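TBC1 domain family member 22A (Homo sapiens, PDB 2QFZ) probably acts as a GTPase-activating protein for Rab-family proteins through its TBC domain, the part in this chain, and also forms homodimers and binds 14-3-3 proteins. Local coordinates at residues 33-38 with 69-74; 153-157 with 194-199; 288-292 with 312-317. All coordinates share one frame; numbering follows the deposited sequence.

Interaction 1: residues 33-38 with 69-74; sequences LAGPNT and ANVDRR
Arg-74 starts with CG anti to its carbonyl carbon (chi1 -69°). The chain then runs extended to NE and carries the guanidinium back to Leu-33 and Thr-38. Thr-38 turns OG1 to the same side as its own backbone N, which presents it to that group. The two segments form an isolated antiparallel bridge between loops, a small strand-like element in the all-helical TBC fold. Asn-37 and Asn-70 are its non-hydrogen-bonded pair. On one side of them Val-71 N donates to Pro-36 O at 2.9 Å, almost straight. On the other Thr-38 N donates to Ala-69 O at 3.1 Å.

Arg-74 ties the bridge to the end of helix 25-34. Its NH1 donates to Leu-33 O at 3.0 Å, in the carbonyl plane. This places positive charge by the carbonyl end of the helix, where it would probably be favourable. NH2 meets Thr-38 OG1 at 2.9 Å, with the oxygen in the guanidinium plane. The Thr-38 hydroxyl has a second partner in Leu-32 O, and Arg-74 NE donates to Pro-68 O. Together these bonds probably hold the guanidinium against rotation.

Val-71 CG2 lies over one guanidinium face, 3.6 Å above its plane and toward the rim. The same methyl comes close to Gly-35, which leaves the helix with positive phi (80°). This leaves little room for a CB at Gly-35. A cis peptide precedes Pro-36 in the turn that follows. The amides of Asn-37 and Asn-70 also meet, but Asn-37 OD1 and Asn-70 ND2 are modelled too close, so the details there are doubtful.

Ala-69 O takes two bonds from opposite faces of its carbonyl plane: Thr-38 N on one, and Arg-74 NH2 on the other at 2.9 Å.

Interaction 2: residues 153-157 with 194-199; sequences LVTPF and CMSKLL
Phe-157 meets the backbone between Cys-194 and Met-195 with one ring face. Cys-194 C lies 3.9 Å above the ring plane and Met-195 N 3.8 Å, both toward the rim. Cys-194 CB touches the ring at CD1, 3.6 Å away. Leu-198 CD1 comes to the ring edge near its plane, 3.6 Å from CE2. Beside the ring, Leu-153 CD1 rests against two leucine methyls, 4.1 Å from Leu-198 CD2 and 4.0 Å from Leu-199 CD2. Met-195 has CG anti to its backbone N (chi1 -164°), and its chain reaches out across Val-154. There its SD sits 3.4 Å from Val-154 CG2, the closest approach in the contact. CG of Met-195 passes the carbonyl oxygen of Leu-153 on the way.

This is helix-on-helix packing in the interior of the all-helical TBC domain. Helix 150-162 and helix 181-200 approach to 9.8 Å between the axes of these short segments, with their directions 130° apart. The side chains that meet are apolar, and every residue that touches is buried.

Further out, neighbouring helices and a loop pack on these side chains. Trp-267 of helix 260-270 meets the Phe-157 ring with planes at about 55°, and also touches Leu-198 and Pro-156. Pro-156 has no N-H to give to the preceding turn, and helix 150-162 is kinked there. Helix 124-140 adds Leu-134 on Val-154 and Trp-137 on Leu-199. Tyr-206, in a loop, touches both Leu-153 and Leu-199.

Interaction 3: residues 288-292 with 312-317; sequences FLVRW and LPTAHW
The tight part is where Leu-312 packs against both Phe-288 and Trp-292. Its CD1 is 3.3 Å from Phe-288 CE2. Its CB sits over the six-membered ring of Trp-292 in a CH-pi contact, 4.2 Å from the centroid and 17° off the normal. Trp-292 has CG anti to its carbonyl carbon (chi1 -75°), which swings the indole from the end of helix 276-291 toward the loop. Trp-292 CH2 touches Trp-317 CZ2 at 3.3 Å. The two indoles are near parallel, 15° apart, but slid so that they barely overlap. Thr-314 CG2 lies 3.6 Å from Trp-292 CH2 and over the centre of the Trp-317 ring. Its OG1 is bonded to Glu-257 O. Phe-288 CE1 meets Trp-317 CH2 obliquely at 3.9 Å. Phe-288, Trp-292 and Trp-317 form an aromatic cluster, with Trp-249 edge-to-face to Phe-288.

The solvent side is looser. Pro-313 CD lies 3.9 Å from Trp-292 NE1, and exposed Arg-291 slides past Trp-317 with NE 3.8 Å from CZ2. Arg-291 CG lies at the rim of the Trp-292 face opposite Leu-312.

An alanine in place of Trp-292 would probably open a gap between Leu-312 and Trp-317 and leave the Trp-317 indole freer to shift.

Trp-317 NE1 is buried with no partner in the model, probably a small cost. The segments meet mainly through carbon and ring surfaces, so cohesion probably rests on dispersion and exclusion of water.

From the N terminus, interaction 1 comes first. It closes a loop around helices 40-47 and 56-63, and ties the end of helix 25-34 to the start of helix 74-91 at the surface. Interaction 2 follows, near the centre of the chain. It closes the link from helix 150-162 to helix 181-200. Interaction 3 comes last and joins the end of helix 276-291 to the loop before helix 319-335, enclosing helices 293-298 and 302-309. The three loops run in series; none nests in or crosses another. Interactions 1 and 3 lie on opposite sides of the chain's centre, their own centres about 39 Å apart.

Interaction 1: residues 33-38 with 69-74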
ATOM      1  N   LEU A  33      -1.309 -16.965  15.744  1.00 27.45           N
ATOM      2  CA  LEU A  33      -2.681 -16.561  15.480  1.00 29.11           C
ATOM      3  C   LEU A  33      -3.754 -17.257  16.356  1.00 30.65           C
ATOM      4  O   LEU A  33      -4.824 -16.710  16.543  1.00 29.69           O
ATOM      5  CB  LEU A  33      -3.035 -16.789  14.021  1.00 30.02           C
ATOM      6  CG  LEU A  33      -2.197 -16.130  12.922  1.00 31.44           C
ATOM      7  CD1 LEU A  33      -3.010 -16.181  11.660  1.00 29.54           C
ATOM      8  CD2 LEU A  33      -1.795 -14.726  13.322  1.00 28.89           C
ATOM      9  N   ALA A  34      -3.487 -18.472  16.840  1.00 32.77           N
ATOM     10  CA  ALA A  34      -4.477 -19.226  17.617  1.00 35.42           C
ATOM     11  C   ALA A  34      -4.599 -18.720  19.056  1.00 34.62           C
ATOM     12  O   ALA A  34      -5.595 -18.952  19.710  1.00 31.92           O
ATOM     13  CB  ALA A  34      -4.158 -20.744  17.587  1.00 38.08           C
ATOM     14  N   GLY A  35      -3.584 -18.019  19.540  1.00 35.01           N
ATOM     15  CA  GLY A  35      -3.696 -17.314  20.810  1.00 35.26           C
ATOM     16  C   GLY A  35      -3.512 -18.230  22.013  1.00 36.52           C
ATOM     17  O   GLY A  35      -2.614 -19.074  22.000  1.00 32.49           O
ATOM     18  N   PRO A  36      -4.375 -18.089  23.056  1.00 35.95           N
ATOM     19  CA  PRO A  36      -5.611 -17.303  23.175  1.00 35.41           C
ATOM     20  C   PRO A  36      -5.503 -15.762  23.056  1.00 32.71           C
ATOM     21  O   PRO A  36      -6.450 -15.134  22.651  1.00 27.91           O
ATOM     22  CB  PRO A  36      -6.108 -17.686  24.578  1.00 38.12           C
ATOM     23  CG  PRO A  36      -4.900 -18.023  25.309  1.00 34.87           C
ATOM     24  CD  PRO A  36      -4.121 -18.815  24.310  1.00 37.94           C
ATOM     25  N   ASN A  37      -4.360 -15.191  23.411  1.00 35.03           N
ATOM     26  CA  ASN A  37      -4.089 -13.756  23.291  1.00 32.67           C
ATOM     27  C   ASN A  37      -2.785 -13.574  22.507  1.00 33.67           C
ATOM     28  O   ASN A  37      -1.716 -13.547  23.089  1.00 35.82           O
ATOM     29  CB  ASN A  37      -3.971 -13.139  24.683  1.00 35.73           C
ATOM     30  CG  ASN A  37      -5.306 -13.045  25.392  1.00 37.46           C
ATOM     31  OD1 ASN A  37      -6.185 -12.288  24.969  1.00 38.55           O
ATOM     32  ND2 ASN A  37      -5.476 -13.824  26.469  1.00 33.92           N
ATOM     33  N   THR A  38      -2.895 -13.478  21.178  1.00 31.58           N
ATOM     34  CA  THR A  38      -1.751 -13.380  20.254  1.00 28.46           C
ATOM     35  C   THR A  38      -0.726 -12.282  20.617  1.00 29.31           C
ATOM     36  O   THR A  38      -1.086 -11.094  20.802  1.00 26.13           O
ATOM     37  CB  THR A  38      -2.268 -13.109  18.827  1.00 26.28           C
ATOM     38  OG1 THR A  38      -3.165 -14.168  18.446  1.00 24.87           O
ATOM     39  CG2 THR A  38      -1.104 -12.961  17.822  1.00 26.08           C
ATOM     40  N   ALA A  69      -6.358  -8.997  19.361  1.00 18.67           N
ATOM     41  CA  ALA A  69      -5.400 -10.047  19.679  1.00 23.54           C
ATOM     42  C   ALA A  69      -6.060 -11.225  20.400  1.00 24.47           C
ATOM     43  O   ALA A  69      -5.656 -12.376  20.217  1.00 25.63           O
ATOM     44  CB  ALA A  69      -4.274  -9.478  20.531  1.00 24.69           C
ATOM     45  N   ASN A  70      -7.070 -10.929  21.220  1.00 27.26           N
ATOM     46  CA  ASN A  70      -7.809 -11.970  21.936  1.00 27.91           C
ATOM     47  C   ASN A  70      -8.754 -12.761  21.013  1.00 26.71           C
ATOM     48  O   ASN A  70      -9.698 -12.200  20.408  1.00 23.78           O
ATOM     49  CB  ASN A  70      -8.583 -11.388  23.122  1.00 28.89           C
ATOM     50  CG  ASN A  70      -9.190 -12.489  23.983  1.00 33.24           C
ATOM     51  OD1 ASN A  70     -10.273 -12.923  23.713  1.00 31.32           O
ATOM     52  ND2 ASN A  70      -8.412 -13.027  24.932  1.00 33.60           N
ATOM     53  N   VAL A  71      -8.488 -14.058  20.887  1.00 27.82           N
ATOM     54  CA  VAL A  71      -9.137 -14.872  19.852  1.00 28.34           C
ATOM     55  C   VAL A  71     -10.654 -14.899  20.032  1.00 27.72           C
ATOM     56  O   VAL A  71     -11.376 -14.805  19.060  1.00 24.64           O
ATOM     57  CB  VAL A  71      -8.597 -16.338  19.847  1.00 32.47           C
ATOM     58  CG1 VAL A  71      -9.373 -17.207  18.828  1.00 30.58           C
ATOM     59  CG2 VAL A  71      -7.134 -16.340  19.549  1.00 32.86           C
ATOM     60  N   ASP A  72     -11.131 -15.012  21.282  1.00 31.27           N
ATOM     61  CA  ASP A  72     -12.581 -15.144  21.500  0.50 31.97           C
ATOM     62  C   ASP A  72     -13.350 -13.855  21.241  1.00 28.89           C
ATOM     63  O   ASP A  72     -14.540 -13.917  21.007  1.00 28.44           O
ATOM     64  CB  ASP A  72     -12.938 -15.698  22.892  0.50 34.25           C
ATOM     65  CG  ASP A  72     -14.381 -16.251  22.951  0.50 34.58           C
ATOM     66  OD1 ASP A  72     -14.723 -17.146  22.143  0.50 33.71           O
ATOM     67  OD2 ASP A  72     -15.178 -15.784  23.793  0.50 36.71           O
ATOM     68  N   ARG A  73     -12.683 -12.704  21.236  1.00 32.03           N
ATOM     69  CA  ARG A  73     -13.365 -11.435  20.895  1.00 29.10           C
ATOM     70  C   ARG A  73     -13.533 -11.199  19.381  1.00 27.92           C
ATOM     71  O   ARG A  73     -14.377 -10.390  18.975  1.00 25.40           O
ATOM     72  CB  ARG A  73     -12.637 -10.246  21.503  1.00 33.84           C
ATOM     73  CG  ARG A  73     -12.684 -10.156  23.028  1.00 37.47           C
ATOM     74  CD  ARG A  73     -11.723  -9.054  23.507  1.00 42.52           C
ATOM     75  NE  ARG A  73     -12.328  -7.713  23.517  1.00 44.78           N
ATOM     76  CZ  ARG A  73     -11.697  -6.578  23.191  1.00 47.10           C
ATOM     77  NH1 ARG A  73     -10.423  -6.591  22.777  1.00 44.47           N
ATOM     78  NH2 ARG A  73     -12.360  -5.413  23.259  1.00 46.22           N
ATOM     79  N   ARG A  74     -12.774 -11.923  18.551  1.00 23.46           N
ATOM     80  CA  ARG A  74     -12.639 -11.598  17.133  1.00 19.04           C
ATOM     81  C   ARG A  74     -13.904 -11.686  16.338  1.00 23.76           C
ATOM     82  O   ARG A  74     -14.191 -10.760  15.566  1.00 22.59           O
ATOM     83  CB  ARG A  74     -11.582 -12.485  16.464  1.00 22.99           C
ATOM     84  CG  ARG A  74     -10.224 -12.183  16.930  1.00 23.66           C
ATOM     85  CD  ARG A  74      -9.228 -13.067  16.337  1.00 24.07           C
ATOM     86  NE  ARG A  74      -7.957 -12.903  17.022  1.00 23.11           N
ATOM     87  CZ  ARG A  74      -6.926 -13.702  16.856  1.00 19.69           C
ATOM     88  NH1 ARG A  74      -6.984 -14.719  16.009  1.00 26.60           N
ATOM     89  NH2 ARG A  74      -5.840 -13.491  17.527  1.00 21.73           N
TER

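Interaction 2: residues 153-157 with 194-199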
ATOM      1  N   LEU A 153      -4.573   2.252  -3.287  1.00 18.36           N
ATOM      2  CA  LEU A 153      -4.410   1.666  -1.961  1.00 20.52           C
ATOM      3  C   LEU A 153      -5.526   0.664  -1.604  1.00 19.57           C
ATOM      4  O   LEU A 153      -5.370  -0.117  -0.666  1.00 24.53           O
ATOM      5  CB  LEU A 153      -4.254   2.763  -0.903  1.00 20.87           C
ATOM      6  CG  LEU A 153      -3.235   3.851  -1.237  1.00 21.34           C
ATOM      7  CD1 LEU A 153      -3.149   4.816  -0.108  1.00 27.06           C
ATOM      8  CD2 LEU A 153      -1.883   3.346  -1.578  1.00 22.30           C
ATOM      9  N   VAL A 154      -6.627   0.654  -2.370  1.00 19.96           N
ATOM     10  CA  VAL A 154      -7.690  -0.344  -2.190  1.00 19.52           C
ATOM     11  C   VAL A 154      -7.211  -1.739  -2.624  1.00 20.43           C
ATOM     12  O   VAL A 154      -7.544  -2.733  -2.003  1.00 20.41           O
ATOM     13  CB  VAL A 154      -8.985   0.003  -3.029  1.00 23.01           C
ATOM     14  CG1 VAL A 154     -10.075  -1.104  -2.860  1.00 23.70           C
ATOM     15  CG2 VAL A 154      -9.553   1.370  -2.658  1.00 19.89           C
ATOM     16  N   THR A 155      -6.442  -1.797  -3.710  1.00 18.92           N
ATOM     17  CA  THR A 155      -6.154  -3.075  -4.412  1.00 20.56           C
ATOM     18  C   THR A 155      -5.433  -4.160  -3.588  1.00 20.43           C
ATOM     19  O   THR A 155      -5.814  -5.314  -3.643  1.00 18.73           O
ATOM     20  CB  THR A 155      -5.393  -2.804  -5.753  1.00 22.46           C
ATOM     21  OG1 THR A 155      -6.066  -1.750  -6.455  1.00 21.74           O
ATOM     22  CG2 THR A 155      -5.292  -4.057  -6.632  1.00 20.56           C
ATOM     23  N   PRO A 156      -4.368  -3.810  -2.837  1.00 16.84           N
ATOM     24  CA  PRO A 156      -3.745  -4.880  -2.090  1.00 17.91           C
ATOM     25  C   PRO A 156      -4.631  -5.517  -0.995  1.00 16.10           C
ATOM     26  O   PRO A 156      -4.635  -6.730  -0.839  1.00 19.75           O
ATOM     27  CB  PRO A 156      -2.517  -4.197  -1.498  1.00 16.43           C
ATOM     28  CG  PRO A 156      -2.308  -3.026  -2.413  1.00 14.53           C
ATOM     29  CD  PRO A 156      -3.627  -2.556  -2.677  1.00 16.59           C
ATOM     30  N   PHE A 157      -5.377  -4.721  -0.252  1.00 16.50           N
ATOM     31  CA  PHE A 157      -6.301  -5.291   0.733  1.00 15.61           C
ATOM     32  C   PHE A 157      -7.345  -6.226   0.038  1.00 17.24           C
ATOM     33  O   PHE A 157      -7.595  -7.337   0.462  1.00 14.06           O
ATOM     34  CB  PHE A 157      -6.963  -4.160   1.509  1.00 16.24           C
ATOM     35  CG  PHE A 157      -6.014  -3.371   2.346  1.00 13.40           C
ATOM     36  CD1 PHE A 157      -5.421  -3.947   3.451  1.00 14.24           C
ATOM     37  CD2 PHE A 157      -5.704  -2.070   2.037  1.00 17.61           C
ATOM     38  CE1 PHE A 157      -4.542  -3.229   4.262  1.00 16.52           C
ATOM     39  CE2 PHE A 157      -4.810  -1.343   2.846  1.00 17.77           C
ATOM     40  CZ  PHE A 157      -4.250  -1.925   3.958  1.00 19.38           C
ATOM     41  N   CYS A 194      -9.484  -1.680   6.763  1.00 20.57           N
ATOM     42  CA  CYS A 194      -8.026  -1.831   6.725  1.00 21.13           C
ATOM     43  C   CYS A 194      -7.356  -0.727   5.919  1.00 18.39           C
ATOM     44  O   CYS A 194      -6.375  -0.155   6.381  1.00 18.12           O
ATOM     45  CB  CYS A 194      -7.653  -3.238   6.248  1.00 23.49           C
ATOM     46  SG  CYS A 194      -7.961  -4.490   7.557  1.00 25.28           S
ATOM     47  N   MET A 195      -7.927  -0.385   4.770  1.00 16.41           N
ATOM     48  CA  MET A 195      -7.543   0.827   4.032  1.00 23.16           C
ATOM     49  C   MET A 195      -7.680   2.096   4.872  1.00 22.67           C
ATOM     50  O   MET A 195      -6.762   2.906   4.901  1.00 15.78           O
ATOM     51  CB  MET A 195      -8.338   0.966   2.734  1.00 25.23           C
ATOM     52  CG  MET A 195      -7.769   1.944   1.726  1.00 26.46           C
ATOM     53  SD  MET A 195      -8.975   2.571   0.506  1.00 32.51           S
ATOM     54  CE  MET A 195     -10.157   3.439   1.611  1.00 27.81           C
ATOM     55  N   SER A 196      -8.793   2.253   5.593  1.00 20.34           N
ATOM     56  CA  SER A 196      -8.955   3.388   6.501  1.00 21.09           C
ATOM     57  C   SER A 196      -7.850   3.509   7.538  1.00 17.45           C
ATOM     58  O   SER A 196      -7.394   4.596   7.824  1.00 19.07           O
ATOM     59  CB  SER A 196     -10.324   3.377   7.211  1.00 25.01           C
ATOM     60  OG  SER A 196     -11.345   3.594   6.272  1.00 26.55           O
ATOM     61  N   LYS A 197      -7.424   2.388   8.076  1.00 20.35           N
ATOM     62  CA  LYS A 197      -6.375   2.325   9.062  1.00 23.17           C
ATOM     63  C   LYS A 197      -5.000   2.755   8.469  1.00 22.31           C
ATOM     64  O   LYS A 197      -4.270   3.566   9.051  1.00 26.09           O
ATOM     65  CB  LYS A 197      -6.327   0.888   9.616  1.00 29.21           C
ATOM     66  CG  LYS A 197      -6.140   0.781  11.079  1.00 35.01           C
ATOM     67  CD  LYS A 197      -7.474   0.754  11.809  1.00 37.26           C
ATOM     68  CE  LYS A 197      -7.288   0.821  13.335  1.00 41.72           C
ATOM     69  NZ  LYS A 197      -8.559   1.248  14.053  1.00 41.49           N
ATOM     70  N   LEU A 198      -4.649   2.187   7.323  1.00 19.77           N
ATOM     71  CA  LEU A 198      -3.518   2.673   6.530  1.00 17.67           C
ATOM     72  C   LEU A 198      -3.575   4.206   6.342  1.00 17.96           C
ATOM     73  O   LEU A 198      -2.618   4.896   6.609  1.00 17.83           O
ATOM     74  CB  LEU A 198      -3.519   1.980   5.180  1.00 16.72           C
ATOM     75  CG  LEU A 198      -2.312   2.198   4.238  1.00 20.21           C
ATOM     76  CD1 LEU A 198      -2.390   1.249   3.013  1.00 15.23           C
ATOM     77  CD2 LEU A 198      -2.238   3.636   3.718  1.00 13.65           C
ATOM     78  N   LEU A 199      -4.712   4.734   5.905  1.00 19.01           N
ATOM     79  CA  LEU A 199      -4.825   6.160   5.627  1.00 17.56           C
ATOM     80  C   LEU A 199      -4.761   7.053   6.851  1.00 19.58           C
ATOM     81  O   LEU A 199      -4.254   8.182   6.763  1.00 20.17           O
ATOM     82  CB  LEU A 199      -6.087   6.460   4.825  1.00 18.60           C
ATOM     83  CG  LEU A 199      -6.046   5.950   3.390  1.00 18.33           C
ATOM     84  CD1 LEU A 199      -7.452   5.771   2.829  1.00 10.97           C
ATOM     85  CD2 LEU A 199      -5.258   6.952   2.547  1.00 21.52           C
TER

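Interaction 3: residues 288-292 with 312-317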
ATOM      1  N   PHE A 288      15.168   2.440  -3.283  1.00 16.06           N
ATOM      2  CA  PHE A 288      14.660   2.201  -4.629  1.00 18.63           C
ATOM      3  C   PHE A 288      15.419   3.058  -5.649  1.00 23.23           C
ATOM      4  O   PHE A 288      15.838   2.570  -6.709  1.00 23.63           O
ATOM      5  CB  PHE A 288      13.157   2.496  -4.663  1.00 17.68           C
ATOM      6  CG  PHE A 288      12.460   2.032  -5.866  1.00 17.29           C
ATOM      7  CD1 PHE A 288      12.472   0.689  -6.235  1.00 18.56           C
ATOM      8  CD2 PHE A 288      11.743   2.926  -6.642  1.00 16.17           C
ATOM      9  CE1 PHE A 288      11.768   0.242  -7.368  1.00 17.45           C
ATOM     10  CE2 PHE A 288      11.033   2.485  -7.776  1.00 19.15           C
ATOM     11  CZ  PHE A 288      11.047   1.160  -8.139  1.00 18.32           C
ATOM     12  N   LEU A 289      15.627   4.322  -5.310  1.00 24.27           N
ATOM     13  CA  LEU A 289      16.389   5.207  -6.168  1.00 29.21           C
ATOM     14  C   LEU A 289      17.855   4.727  -6.395  1.00 30.82           C
ATOM     15  O   LEU A 289      18.321   4.639  -7.542  1.00 30.76           O
ATOM     16  CB  LEU A 289      16.332   6.642  -5.610  1.00 30.85           C
ATOM     17  CG  LEU A 289      16.858   7.772  -6.487  1.00 30.32           C
ATOM     18  CD1 LEU A 289      16.156   7.881  -7.821  1.00 26.66           C
ATOM     19  CD2 LEU A 289      16.733   9.065  -5.697  1.00 30.81           C
ATOM     20  N   VAL A 290      18.554   4.391  -5.322  1.00 28.99           N
ATOM     21  CA  VAL A 290      19.962   4.096  -5.419  1.00 30.79           C
ATOM     22  C   VAL A 290      20.234   2.676  -5.904  1.00 32.61           C
ATOM     23  O   VAL A 290      21.349   2.407  -6.301  1.00 28.56           O
ATOM     24  CB  VAL A 290      20.793   4.488  -4.136  1.00 31.77           C
ATOM     25  CG1 VAL A 290      20.646   5.988  -3.846  1.00 37.33           C
ATOM     26  CG2 VAL A 290      20.463   3.664  -2.909  1.00 34.47           C
ATOM     27  N   ARG A 291      19.202   1.815  -5.937  1.00 29.06           N
ATOM     28  CA  ARG A 291      19.234   0.524  -6.633  1.00 30.04           C
ATOM     29  C   ARG A 291      19.627   0.692  -8.115  1.00 31.96           C
ATOM     30  O   ARG A 291      20.362  -0.137  -8.655  1.00 31.02           O
ATOM     31  CB  ARG A 291      17.884  -0.214  -6.470  1.00 33.17           C
ATOM     32  CG  ARG A 291      17.557  -1.347  -7.469  1.00 35.28           C
ATOM     33  CD  ARG A 291      18.321  -2.665  -7.211  1.00 38.32           C
ATOM     34  NE  ARG A 291      18.002  -3.651  -8.259  1.00 39.27           N
ATOM     35  CZ  ARG A 291      18.577  -3.707  -9.470  1.00 41.66           C
ATOM     36  NH1 ARG A 291      19.522  -2.844  -9.825  1.00 41.84           N
ATOM     37  NH2 ARG A 291      18.212  -4.640 -10.339  1.00 42.05           N
ATOM     38  N   TRP A 292      19.192   1.775  -8.766  1.00 31.93           N
ATOM     39  CA  TRP A 292      19.600   1.998 -10.187  1.00 31.31           C
ATOM     40  C   TRP A 292      20.593   3.111 -10.338  1.00 26.48           C
ATOM     41  O   TRP A 292      20.602   3.818 -11.349  1.00 29.95           O
ATOM     42  CB  TRP A 292      18.400   2.263 -11.056  1.00 34.89           C
ATOM     43  CG  TRP A 292      17.626   1.020 -11.330  1.00 37.40           C
ATOM     44  CD1 TRP A 292      17.912   0.041 -12.267  1.00 37.24           C
ATOM     45  CD2 TRP A 292      16.458   0.606 -10.669  1.00 34.50           C
ATOM     46  NE1 TRP A 292      16.977  -0.944 -12.218  1.00 36.98           N
ATOM     47  CE2 TRP A 292      16.069  -0.626 -11.238  1.00 38.37           C
ATOM     48  CE3 TRP A 292      15.704   1.143  -9.635  1.00 34.06           C
ATOM     49  CZ2 TRP A 292      14.949  -1.304 -10.818  1.00 36.73           C
ATOM     50  CZ3 TRP A 292      14.607   0.481  -9.229  1.00 36.13           C
ATOM     51  CH2 TRP A 292      14.235  -0.747  -9.805  1.00 36.51           C
ATOM     52  N   LEU A 312      10.757   2.688 -13.965  1.00 29.88           N
ATOM     53  CA  LEU A 312      11.873   1.835 -13.600  1.00 29.77           C
ATOM     54  C   LEU A 312      11.577   0.381 -14.024  1.00 33.13           C
ATOM     55  O   LEU A 312      10.419  -0.046 -13.972  1.00 30.62           O
ATOM     56  CB  LEU A 312      12.203   1.961 -12.112  1.00 29.90           C
ATOM     57  CG  LEU A 312      12.879   3.313 -11.741  1.00 30.07           C
ATOM     58  CD1 LEU A 312      12.943   3.473 -10.249  1.00 29.07           C
ATOM     59  CD2 LEU A 312      14.273   3.473 -12.327  1.00 28.58           C
ATOM     60  N   PRO A 313      12.601  -0.353 -14.504  1.00 31.96           N
ATOM     61  CA  PRO A 313      12.347  -1.692 -15.063  1.00 34.28           C
ATOM     62  C   PRO A 313      12.140  -2.775 -13.973  1.00 30.11           C
ATOM     63  O   PRO A 313      13.082  -3.411 -13.519  1.00 30.65           O
ATOM     64  CB  PRO A 313      13.617  -1.963 -15.917  1.00 34.87           C
ATOM     65  CG  PRO A 313      14.482  -0.741 -15.776  1.00 35.71           C
ATOM     66  CD  PRO A 313      14.035  -0.022 -14.566  1.00 32.81           C
ATOM     67  N   THR A 314      10.899  -2.933 -13.545  1.00 27.68           N
ATOM     68  CA  THR A 314      10.566  -3.813 -12.427  1.00 25.92           C
ATOM     69  C   THR A 314       9.492  -4.857 -12.791  1.00 25.42           C
ATOM     70  O   THR A 314       9.032  -5.599 -11.931  1.00 22.04           O
ATOM     71  CB  THR A 314      10.000  -2.990 -11.251  1.00 23.53           C
ATOM     72  OG1 THR A 314       8.830  -2.286 -11.694  1.00 20.49           O
ATOM     73  CG2 THR A 314      11.026  -2.047 -10.718  1.00 19.89           C
ATOM     74  N   ALA A 315       9.107  -4.941 -14.058  1.00 30.20           N
ATOM     75  CA  ALA A 315       8.057  -5.899 -14.465  1.00 32.38           C
ATOM     76  C   ALA A 315       8.452  -7.365 -14.151  1.00 29.75           C
ATOM     77  O   ALA A 315       7.608  -8.229 -13.969  1.00 27.64           O
ATOM     78  CB  ALA A 315       7.745  -5.718 -15.923  1.00 30.91           C
ATOM     79  N   HIS A 316       9.744  -7.629 -14.050  1.00 30.42           N
ATOM     80  CA  HIS A 316      10.227  -8.978 -13.803  1.00 30.06           C
ATOM     81  C   HIS A 316      10.539  -9.220 -12.325  1.00 31.49           C
ATOM     82  O   HIS A 316      11.040 -10.282 -11.962  1.00 32.30           O
ATOM     83  CB  HIS A 316      11.471  -9.243 -14.645  1.00 29.53           C
ATOM     84  CG  HIS A 316      12.630  -8.361 -14.303  1.00 27.08           C
ATOM     85  ND1 HIS A 316      12.784  -7.103 -14.834  1.00 27.09           N
ATOM     86  CD2 HIS A 316      13.675  -8.546 -13.464  1.00 28.76           C
ATOM     87  CE1 HIS A 316      13.884  -6.553 -14.348  1.00 27.02           C
ATOM     88  NE2 HIS A 316      14.446  -7.408 -13.519  1.00 27.12           N
ATOM     89  N   TRP A 317      10.264  -8.241 -11.472  1.00 27.95           N
ATOM     90  CA  TRP A 317      10.674  -8.327 -10.078  1.00 31.32           C
ATOM     91  C   TRP A 317       9.918  -9.418  -9.301  1.00 29.88           C
ATOM     92  O   TRP A 317       8.765  -9.657  -9.548  1.00 27.59           O
ATOM     93  CB  TRP A 317      10.547  -6.962  -9.380  1.00 28.31           C
ATOM     94  CG  TRP A 317      11.795  -6.171  -9.441  1.00 28.35           C
ATOM     95  CD1 TRP A 317      12.776  -6.239 -10.401  1.00 26.23           C
ATOM     96  CD2 TRP A 317      12.216  -5.178  -8.506  1.00 27.41           C
ATOM     97  NE1 TRP A 317      13.768  -5.364 -10.110  1.00 28.96           N
ATOM     98  CE2 TRP A 317      13.459  -4.693  -8.953  1.00 28.45           C
ATOM     99  CE3 TRP A 317      11.645  -4.621  -7.356  1.00 24.53           C
ATOM    100  CZ2 TRP A 317      14.155  -3.700  -8.276  1.00 28.44           C
ATOM    101  CZ3 TRP A 317      12.362  -3.640  -6.667  1.00 27.87           C
ATOM    102  CH2 TRP A 317      13.580  -3.186  -7.129  1.00 27.29           C
TER